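Local coordinates for hypothetical protein (Leishmania major, PDB 3LJN) that is of unknown function but is built of ankyrin repeats, and so probably serves as a scaffold for binding other proteins, at residues 124-129 and 142-147. Residues are numbered along the deposited sequence; the frame is centred on the assembly and turned at random.
Sequences REVNEI and LHWCVG
With CG of Trp144 anti to its own carbonyl carbon (chi1 -78°), the indole reaches out from helix 141-147 to the chain at 124-129, where Arg124, an extended chain with CG opposite the backbone N, meets the benzo ring on its NE1 side. The two side chains cross at about a right angle, and Arg124 CD lies 4.2 Å from Trp144 CZ2. Val126 CG2 meets the neighbouring ring atom, Trp144 CH2, at 3.9 Å. Ile129 closes in from the other end of the segment, its CG2 4.2 Å from Trp144 CE3. All three come in obliquely, Arg124 CD from one side of the ring plane and the two CG2 methyls from the other, so the indole is held between them. Val126 and Ile129 make apolar packing; Arg124 touches through its CD methylene, its guanidinium plane turned 52° from the ring. The same Ile129 CG2 rests 4.1 Å from Gly147 CA, where the lack of a side chain lets the branch settle against the helix backbone. The polar edge of the indole is satisfied from just before the segment: Trp144 NE1 hydrogen-bonds to Asp122 OD2, while Asp122 OD1 takes the backbone N of Arg124, so one carboxylate ties ring and loop together. Val126 also pairs through its backbone with Cys136. A loop with short strands 128-129 (weakly bonded) and 132-136 thus packs on helix 141-147, consistent with the hairpin loops of ankyrin repeats.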
loop_
_atom_site.group_PDB
_atom_site.type_symbol
_atom_site.label_atom_id
_atom_site.label_comp_id
_atom_site.label_asym_id
_atom_site.label_seq_id
_atom_site.Cartn_x
_atom_site.Cartn_y
_atom_site.Cartn_z
ATOM N N ARG A 124 -12.484 -4.249 -8.837
ATOM C CA ARG A 124 -12.087 -4.684 -10.171
ATOM C C ARG A 124 -11.177 -5.918 -10.105
ATOM O O ARG A 124 -10.011 -5.802 -9.736
ATOM C CB ARG A 124 -11.362 -3.528 -10.868
ATOM C CG ARG A 124 -11.103 -3.730 -12.342
ATOM C CD ARG A 124 -10.209 -2.631 -12.918
ATOM N NE ARG A 124 -10.472 -2.405 -14.346
ATOM C CZ ARG A 124 -9.838 -1.517 -15.119
ATOM N NH1 ARG A 124 -8.865 -0.752 -14.622
ATOM N NH2 ARG A 124 -10.178 -1.395 -16.400
ATOM N N GLU A 125 -11.709 -7.090 -10.472
ATOM C CA GLU A 125 -10.929 -8.344 -10.454
ATOM C C GLU A 125 -9.881 -8.374 -11.574
ATOM O O GLU A 125 -10.167 -7.995 -12.703
ATOM C CB GLU A 125 -11.849 -9.564 -10.542
ATOM N N VAL A 126 -8.667 -8.817 -11.259
ATOM C CA VAL A 126 -7.550 -8.755 -12.217
ATOM C C VAL A 126 -6.647 -10.002 -12.151
ATOM O O VAL A 126 -6.696 -10.750 -11.185
ATOM C CB VAL A 126 -6.745 -7.437 -12.005
ATOM C CG1 VAL A 126 -5.239 -7.650 -12.151
ATOM C CG2 VAL A 126 -7.242 -6.359 -12.960
ATOM N N ASN A 127 -5.861 -10.238 -13.200
ATOM C CA ASN A 127 -4.932 -11.372 -13.233
ATOM C C ASN A 127 -3.599 -11.026 -13.893
ATOM O O ASN A 127 -2.956 -11.857 -14.529
ATOM C CB ASN A 127 -5.596 -12.550 -13.939
ATOM C CG ASN A 127 -6.753 -13.105 -13.152
ATOM O OD1 ASN A 127 -7.908 -13.016 -13.575
ATOM N ND2 ASN A 127 -6.455 -13.651 -11.975
ATOM N N GLU A 128 -3.175 -9.789 -13.694
ATOM C CA GLU A 128 -2.034 -9.221 -14.391
ATOM C C GLU A 128 -2.117 -7.718 -14.197
ATOM O O GLU A 128 -3.019 -7.069 -14.717
ATOM C CB GLU A 128 -2.055 -9.568 -15.881
ATOM N N ILE A 129 -1.192 -7.181 -13.412
ATOM C CA ILE A 129 -1.222 -5.790 -13.010
ATOM C C ILE A 129 -0.084 -5.091 -13.718
ATOM O O ILE A 129 1.035 -5.040 -13.213
ATOM C CB ILE A 129 -1.075 -5.657 -11.482
ATOM C CG1 ILE A 129 -2.334 -6.194 -10.782
ATOM C CG2 ILE A 129 -0.835 -4.203 -11.085
ATOM C CD1 ILE A 129 -2.170 -6.431 -9.282
ATOM N N LEU A 142 -3.110 3.813 -5.322
ATOM C CA LEU A 142 -1.703 3.819 -4.962
ATOM C C LEU A 142 -1.068 2.446 -5.228
ATOM O O LEU A 142 0.103 2.392 -5.581
ATOM C CB LEU A 142 -1.527 4.257 -3.503
ATOM C CG LEU A 142 -0.149 4.769 -3.058
ATOM C CD1 LEU A 142 0.383 5.865 -3.958
ATOM C CD2 LEU A 142 -0.194 5.257 -1.603
ATOM N N HIS A 143 -1.843 1.360 -5.073
ATOM C CA HIS A 143 -1.418 -0.012 -5.446
ATOM C C HIS A 143 -1.122 -0.150 -6.953
ATOM O O HIS A 143 -0.101 -0.697 -7.354
ATOM C CB HIS A 143 -2.514 -1.043 -5.145
ATOM C CG HIS A 143 -2.740 -1.338 -3.692
ATOM N ND1 HIS A 143 -3.834 -0.867 -3.001
ATOM C CD2 HIS A 143 -2.061 -2.122 -2.824
ATOM C CE1 HIS A 143 -3.797 -1.314 -1.759
ATOM N NE2 HIS A 143 -2.728 -2.077 -1.625
ATOM N N TRP A 144 -2.062 0.301 -7.781
ATOM C CA TRP A 144 -1.878 0.330 -9.233
ATOM C C TRP A 144 -0.580 1.008 -9.617
ATOM O O TRP A 144 0.310 0.358 -10.154
ATOM C CB TRP A 144 -3.034 1.052 -9.905
ATOM C CG TRP A 144 -4.234 0.215 -10.015
ATOM C CD1 TRP A 144 -5.330 0.224 -9.196
ATOM C CD2 TRP A 144 -4.472 -0.788 -10.998
ATOM N NE1 TRP A 144 -6.246 -0.714 -9.621
ATOM C CE2 TRP A 144 -5.740 -1.350 -10.726
ATOM C CE3 TRP A 144 -3.735 -1.268 -12.092
ATOM C CZ2 TRP A 144 -6.288 -2.364 -11.509
ATOM C CZ3 TRP A 144 -4.281 -2.280 -12.870
ATOM C CH2 TRP A 144 -5.542 -2.819 -12.572
ATOM N N CYS A 145 -0.464 2.304 -9.333
ATOM C CA CYS A 145 0.776 3.054 -9.587
ATOM C C CYS A 145 2.028 2.240 -9.313
ATOM O O CYS A 145 2.969 2.216 -10.110
ATOM C CB CYS A 145 0.820 4.289 -8.712
ATOM S SG CYS A 145 -0.459 5.455 -9.156
ATOM N N VAL A 146 2.025 1.571 -8.173
ATOM C CA VAL A 146 3.153 0.772 -7.761
ATOM C C VAL A 146 3.442 -0.343 -8.768
ATOM O O VAL A 146 4.607 -0.688 -8.994
ATOM C CB VAL A 146 2.942 0.226 -6.324
ATOM C CG1 VAL A 146 3.825 -0.973 -6.060
ATOM C CG2 VAL A 146 3.194 1.339 -5.312
ATOM N N GLY A 147 2.395 -0.883 -9.388
ATOM C CA GLY A 147 2.552 -1.939 -10.396
ATOM C C GLY A 147 2.873 -1.479 -11.811
ATOM O O GLY A 147 3.443 -2.239 -12.601
#